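Local structure of beta-galactosidase (Bacillus circulans subsp. alkalophilus, 3TTY) at residues G300-V312 / S331-F345. The protein hydrolyses terminal non-reducing beta-D-galactose residues from beta-galactosides, as a glycoside hydrolase whose TIM-barrel domain holds the galactose-binding pocket. Sequence-based numbering, arbitrary orientation.
Sequences GQPFMLMEQTPGV and SYQAVAHGADTVMFF. With GLA (alpha-D-galactopyranose), chain H.
The last beta-alpha-beta unit of the TIM barrel brings strand 303-307 beside strand 339-344, with Glu307 and Phe345 meeting at the galactose end. The short strand axes run parallel, 6° apart, and the pairing begins with two good backbone bonds: Phe303 N donates to Gly338 O, and Asp340 N returns to Phe303 O at 2.8 Å (N-H...O 165°). Gly338, of positive phi, is the C-prime residue of the Schellman motif (Ala339 N to Ala334 O, Gly338 N to Val335 O) that ends helix 326-336 and leads into the pairing with Phe303. The Phe303 ring packs under this turn: CE1 touches Ala339 CB at 3.4 Å, while Ala339 N sits over one face near the rim. Beyond the corner at Asp340 the regular ladder loosens. Thr341 OG1, placed by a chi1 of 71°, donates to Leu305 O at 3.0 Å from above its carbonyl plane, alongside a weak bond from Met343 N; pairing resumes with Phe345 N to Gln308 O (3.0 Å). On the barrel interior Met343 meets two methionines, its SD against Met304 CE and its CE against Met306 SD. Toward the helix, Gln308 extends NE2 to Ser331 OG at 2.9 Å, nearly in the amide plane; Ser331 OG is also bonded to Met327 O. Pro310 CB covers a face of the Phe344 ring in a CH-pi contact. In the pocket, Glu307 OE2 receives galactose O2 at 2.8 Å; O1 lies very close to OE1 (2.4 Å), too short for its exact geometry to be trusted, and Tyr277 OH also bonds OE1. Phe345 supplies a platform: galactose C4 stands 3.8 Å above its ring, over the centre.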
loop_
_atom_site.group_PDB
_atom_site.type_symbol
_atom_site.label_atom_id
_atom_site.label_comp_id
_atom_site.label_asym_id
_atom_site.label_seq_id
_atom_site.Cartn_x
_atom_site.Cartn_y
_atom_site.Cartn_z
ATOM N N GLY A 300 -24.320 -28.554 -15.843
ATOM C CA GLY A 300 -23.681 -29.793 -16.241
ATOM C C GLY A 300 -23.190 -29.850 -17.675
ATOM O O GLY A 300 -22.398 -30.731 -18.017
ATOM N N GLN A 301 -23.656 -28.935 -18.522
ATOM C CA GLN A 301 -23.240 -28.944 -19.919
ATOM C C GLN A 301 -21.727 -28.789 -20.041
ATOM O O GLN A 301 -21.115 -27.958 -19.365
ATOM C CB GLN A 301 -23.952 -27.855 -20.722
ATOM C CG GLN A 301 -23.596 -27.854 -22.194
ATOM C CD GLN A 301 -24.281 -26.736 -22.953
ATOM O OE1 GLN A 301 -25.398 -26.341 -22.614
ATOM N NE2 GLN A 301 -23.609 -26.208 -23.985
ATOM N N PRO A 302 -21.105 -29.625 -20.879
ATOM C CA PRO A 302 -19.651 -29.521 -21.035
ATOM C C PRO A 302 -19.264 -28.135 -21.557
ATOM O O PRO A 302 -20.081 -27.478 -22.200
ATOM C CB PRO A 302 -19.333 -30.615 -22.065
ATOM C CG PRO A 302 -20.452 -31.608 -21.901
ATOM C CD PRO A 302 -21.668 -30.783 -21.597
ATOM N N PHE A 303 -18.044 -27.689 -21.279
ATOM C CA PHE A 303 -17.628 -26.352 -21.700
ATOM C C PHE A 303 -16.373 -26.384 -22.578
ATOM O O PHE A 303 -15.757 -27.431 -22.760
ATOM C CB PHE A 303 -17.351 -25.503 -20.465
ATOM C CG PHE A 303 -16.324 -26.106 -19.562
ATOM C CD1 PHE A 303 -14.977 -25.860 -19.768
ATOM C CD2 PHE A 303 -16.701 -26.955 -18.533
ATOM C CE1 PHE A 303 -14.025 -26.432 -18.949
ATOM C CE2 PHE A 303 -15.757 -27.538 -17.718
ATOM C CZ PHE A 303 -14.418 -27.268 -17.917
ATOM N N MET A 304 -16.002 -25.226 -23.113
ATOM C CA MET A 304 -14.719 -25.063 -23.789
ATOM C C MET A 304 -13.675 -24.565 -22.801
ATOM O O MET A 304 -13.938 -23.641 -22.033
ATOM C CB MET A 304 -14.821 -24.043 -24.933
ATOM C CG MET A 304 -15.837 -24.370 -26.007
ATOM S SD MET A 304 -15.951 -23.094 -27.281
ATOM C CE MET A 304 -14.293 -23.118 -27.993
ATOM N N LEU A 305 -12.501 -25.191 -22.806
ATOM C CA LEU A 305 -11.301 -24.565 -22.272
ATOM C C LEU A 305 -10.857 -23.724 -23.458
ATOM O O LEU A 305 -10.390 -24.265 -24.477
ATOM C CB LEU A 305 -10.227 -25.611 -21.957
ATOM C CG LEU A 305 -9.183 -25.454 -20.841
ATOM C CD1 LEU A 305 -7.774 -25.871 -21.311
ATOM C CD2 LEU A 305 -9.169 -24.071 -20.219
ATOM N N MET A 306 -11.058 -22.415 -23.364
ATOM C CA MET A 306 -10.700 -21.531 -24.467
ATOM C C MET A 306 -9.219 -21.207 -24.387
ATOM O O MET A 306 -8.556 -21.089 -25.412
ATOM C CB MET A 306 -11.539 -20.249 -24.442
ATOM C CG MET A 306 -11.276 -19.281 -25.592
ATOM S SD MET A 306 -11.891 -19.861 -27.184
ATOM C CE MET A 306 -13.663 -19.920 -26.881
ATOM N N GLU A 307 -8.702 -21.064 -23.169
ATOM C CA GLU A 307 -7.275 -20.794 -22.995
ATOM C C GLU A 307 -6.637 -21.436 -21.768
ATOM O O GLU A 307 -7.304 -21.797 -20.791
ATOM C CB GLU A 307 -6.986 -19.294 -22.913
ATOM C CG GLU A 307 -7.623 -18.417 -23.957
ATOM C CD GLU A 307 -7.461 -16.963 -23.576
ATOM O OE1 GLU A 307 -6.466 -16.675 -22.884
ATOM O OE2 GLU A 307 -8.314 -16.116 -23.945
ATOM N N GLN A 308 -5.317 -21.520 -21.850
ATOM C CA GLN A 308 -4.412 -21.909 -20.783
ATOM C C GLN A 308 -3.063 -21.680 -21.457
ATOM O O GLN A 308 -2.983 -21.672 -22.689
ATOM C CB GLN A 308 -4.572 -23.393 -20.409
ATOM C CG GLN A 308 -4.199 -24.370 -21.531
ATOM C CD GLN A 308 -4.298 -25.845 -21.125
ATOM O OE1 GLN A 308 -4.529 -26.176 -19.969
ATOM N NE2 GLN A 308 -4.118 -26.728 -22.091
ATOM N N THR A 309 -2.000 -21.474 -20.697
ATOM C CA THR A 309 -0.710 -21.340 -21.359
ATOM C C THR A 309 -0.094 -22.721 -21.619
ATOM O O THR A 309 -0.283 -23.647 -20.824
ATOM C CB THR A 309 0.262 -20.452 -20.570
ATOM O OG1 THR A 309 1.559 -20.536 -21.163
ATOM C CG2 THR A 309 0.343 -20.895 -19.125
ATOM N N PRO A 310 0.603 -22.880 -22.753
ATOM C CA PRO A 310 1.368 -24.124 -22.955
ATOM C C PRO A 310 2.628 -24.191 -22.079
ATOM O O PRO A 310 3.203 -25.270 -21.924
ATOM C CB PRO A 310 1.729 -24.091 -24.452
ATOM C CG PRO A 310 1.533 -22.685 -24.884
ATOM C CD PRO A 310 0.488 -22.078 -23.988
ATOM N N GLY A 311 3.048 -23.058 -21.516
ATOM C CA GLY A 311 4.205 -23.015 -20.633
ATOM C C GLY A 311 4.069 -21.998 -19.503
ATOM O O GLY A 311 3.375 -22.242 -18.512
ATOM N N VAL A 312 4.733 -20.852 -19.649
ATOM C CA VAL A 312 4.661 -19.793 -18.639
ATOM C C VAL A 312 3.556 -18.769 -18.929
ATOM O O VAL A 312 3.019 -18.714 -20.032
ATOM C CB VAL A 312 6.000 -19.048 -18.516
ATOM C CG1 VAL A 312 7.104 -20.018 -18.105
ATOM C CG2 VAL A 312 6.343 -18.352 -19.820
ATOM N N SER A 331 -4.355 -30.068 -18.604
ATOM C CA SER A 331 -5.292 -30.167 -19.731
ATOM C C SER A 331 -6.325 -31.262 -19.484
ATOM O O SER A 331 -7.517 -31.039 -19.665
ATOM C CB SER A 331 -4.565 -30.452 -21.059
ATOM O OG SER A 331 -3.605 -29.456 -21.362
ATOM N N TYR A 332 -5.867 -32.451 -19.087
ATOM C CA TYR A 332 -6.802 -33.529 -18.774
ATOM C C TYR A 332 -7.603 -33.255 -17.500
ATOM O O TYR A 332 -8.705 -33.786 -17.326
ATOM C CB TYR A 332 -6.104 -34.885 -18.694
ATOM C CG TYR A 332 -5.748 -35.445 -20.051
ATOM C CD1 TYR A 332 -6.735 -35.701 -20.994
ATOM C CD2 TYR A 332 -4.429 -35.710 -20.389
ATOM C CE1 TYR A 332 -6.416 -36.203 -22.249
ATOM C CE2 TYR A 332 -4.103 -36.210 -21.632
ATOM C CZ TYR A 332 -5.100 -36.453 -22.554
ATOM O OH TYR A 332 -4.774 -36.959 -23.782
ATOM N N GLN A 333 -7.059 -32.429 -16.611
ATOM C CA GLN A 333 -7.832 -32.022 -15.453
ATOM C C GLN A 333 -9.066 -31.242 -15.917
ATOM O O GLN A 333 -10.162 -31.454 -15.404
ATOM C CB GLN A 333 -7.010 -31.206 -14.452
ATOM C CG GLN A 333 -7.693 -31.085 -13.083
ATOM C CD GLN A 333 -6.991 -30.105 -12.166
ATOM O OE1 GLN A 333 -6.442 -29.096 -12.620
ATOM N NE2 GLN A 333 -6.999 -30.399 -10.863
ATOM N N ALA A 334 -8.887 -30.355 -16.890
ATOM C CA ALA A 334 -10.011 -29.628 -17.455
ATOM C C ALA A 334 -11.018 -30.596 -18.071
ATOM O O ALA A 334 -12.220 -30.529 -17.785
ATOM C CB ALA A 334 -9.545 -28.627 -18.471
ATOM N N VAL A 335 -10.529 -31.510 -18.902
ATOM C CA VAL A 335 -11.414 -32.458 -19.563
ATOM C C VAL A 335 -12.201 -33.268 -18.534
ATOM O O VAL A 335 -13.403 -33.492 -18.687
ATOM C CB VAL A 335 -10.629 -33.411 -20.486
ATOM C CG1 VAL A 335 -11.579 -34.423 -21.135
ATOM C CG2 VAL A 335 -9.859 -32.612 -21.537
ATOM N N ALA A 336 -11.504 -33.690 -17.482
ATOM C CA ALA A 336 -12.084 -34.465 -16.391
ATOM C C ALA A 336 -13.287 -33.755 -15.764
ATOM O O ALA A 336 -14.185 -34.399 -15.219
ATOM C CB ALA A 336 -11.025 -34.717 -15.327
ATOM N N HIS A 337 -13.301 -32.427 -15.833
ATOM C CA HIS A 337 -14.369 -31.669 -15.195
ATOM C C HIS A 337 -15.407 -31.109 -16.150
ATOM O O HIS A 337 -16.298 -30.380 -15.731
ATOM C CB HIS A 337 -13.808 -30.601 -14.259
ATOM C CG HIS A 337 -13.086 -31.180 -13.084
ATOM N ND1 HIS A 337 -13.746 -31.758 -12.021
ATOM C CD2 HIS A 337 -11.766 -31.320 -12.828
ATOM C CE1 HIS A 337 -12.862 -32.205 -11.148
ATOM N NE2 HIS A 337 -11.654 -31.948 -11.611
ATOM N N GLY A 338 -15.331 -31.493 -17.421
ATOM C CA GLY A 338 -16.387 -31.162 -18.360
ATOM C C GLY A 338 -15.927 -30.485 -19.633
ATOM O O GLY A 338 -16.733 -30.195 -20.506
ATOM N N ALA A 339 -14.632 -30.229 -19.752
ATOM C CA ALA A 339 -14.108 -29.553 -20.939
ATOM C C ALA A 339 -14.101 -30.473 -22.159
ATOM O O ALA A 339 -13.610 -31.593 -22.090
ATOM C CB ALA A 339 -12.701 -29.009 -20.668
ATOM N N ASP A 340 -14.651 -29.997 -23.270
ATOM C CA ASP A 340 -14.671 -30.766 -24.513
ATOM C C ASP A 340 -13.769 -30.138 -25.568
ATOM O O ASP A 340 -13.848 -30.463 -26.753
ATOM C CB ASP A 340 -16.100 -30.922 -25.047
ATOM C CG ASP A 340 -16.826 -32.113 -24.437
ATOM O OD1 ASP A 340 -16.238 -32.766 -23.551
ATOM O OD2 ASP A 340 -17.983 -32.385 -24.838
ATOM N N THR A 341 -12.927 -29.215 -25.125
ATOM C CA THR A 341 -11.856 -28.692 -25.953
ATOM C C THR A 341 -10.660 -28.454 -25.046
ATOM O O THR A 341 -10.821 -28.243 -23.839
ATOM C CB THR A 341 -12.229 -27.346 -26.620
ATOM O OG1 THR A 341 -12.256 -26.319 -25.629
ATOM C CG2 THR A 341 -13.574 -27.415 -27.295
ATOM N N VAL A 342 -9.460 -28.512 -25.606
ATOM C CA VAL A 342 -8.311 -27.917 -24.929
ATOM C C VAL A 342 -7.567 -26.964 -25.862
ATOM O O VAL A 342 -6.979 -27.365 -26.869
ATOM C CB VAL A 342 -7.371 -28.945 -24.208
ATOM C CG1 VAL A 342 -8.010 -30.318 -24.110
ATOM C CG2 VAL A 342 -6.019 -28.996 -24.847
ATOM N N MET A 343 -7.629 -25.684 -25.522
ATOM C CA MET A 343 -7.090 -24.645 -26.376
ATOM C C MET A 343 -6.198 -23.698 -25.578
ATOM O O MET A 343 -6.359 -23.552 -24.361
ATOM C CB MET A 343 -8.230 -23.924 -27.076
ATOM C CG MET A 343 -9.038 -24.875 -27.934
ATOM S SD MET A 343 -10.693 -24.338 -28.397
ATOM C CE MET A 343 -10.383 -22.810 -29.292
ATOM N N PHE A 344 -5.244 -23.085 -26.272
ATOM C CA PHE A 344 -4.187 -22.301 -25.640
ATOM C C PHE A 344 -4.312 -20.820 -25.946
ATOM O O PHE A 344 -4.846 -20.427 -26.994
ATOM C CB PHE A 344 -2.803 -22.712 -26.201
ATOM C CG PHE A 344 -2.400 -24.132 -25.905
ATOM C CD1 PHE A 344 -2.049 -24.517 -24.614
ATOM C CD2 PHE A 344 -2.335 -25.073 -26.930
ATOM C CE1 PHE A 344 -1.669 -25.819 -24.332
ATOM C CE2 PHE A 344 -1.953 -26.388 -26.664
ATOM C CZ PHE A 344 -1.619 -26.762 -25.360
ATOM N N PHE A 345 -3.770 -20.000 -25.050
ATOM C CA PHE A 345 -3.157 -18.757 -25.497
ATOM C C PHE A 345 -1.644 -18.963 -25.386
ATOM O O PHE A 345 -1.168 -19.365 -24.325
ATOM C CB PHE A 345 -3.576 -17.552 -24.649
ATOM C CG PHE A 345 -3.048 -16.241 -25.176
ATOM C CD1 PHE A 345 -3.797 -15.481 -26.069
ATOM C CD2 PHE A 345 -1.789 -15.788 -24.815
ATOM C CE1 PHE A 345 -3.310 -14.281 -26.581
ATOM C CE2 PHE A 345 -1.288 -14.586 -25.320
ATOM C CZ PHE A 345 -2.053 -13.833 -26.204
HETATM C C1 GLA H . -6.472 -13.836 -20.984
HETATM C C2 GLA H . -6.784 -13.199 -22.361
HETATM C C3 GLA H . -5.751 -13.566 -23.441
HETATM C C4 GLA H . -4.366 -13.334 -22.854
HETATM C C5 GLA H . -4.232 -14.109 -21.539
HETATM C C6 GLA H . -2.805 -13.922 -21.010
HETATM O O1 GLA H . -6.670 -15.259 -20.898
HETATM O O2 GLA H . -8.073 -13.593 -22.805
HETATM O O3 GLA H . -5.891 -12.749 -24.617
HETATM O O4 GLA H . -4.268 -11.940 -22.595
HETATM O O5 GLA H . -5.139 -13.561 -20.577
HETATM O O6 GLA H . -2.514 -14.915 -20.017
#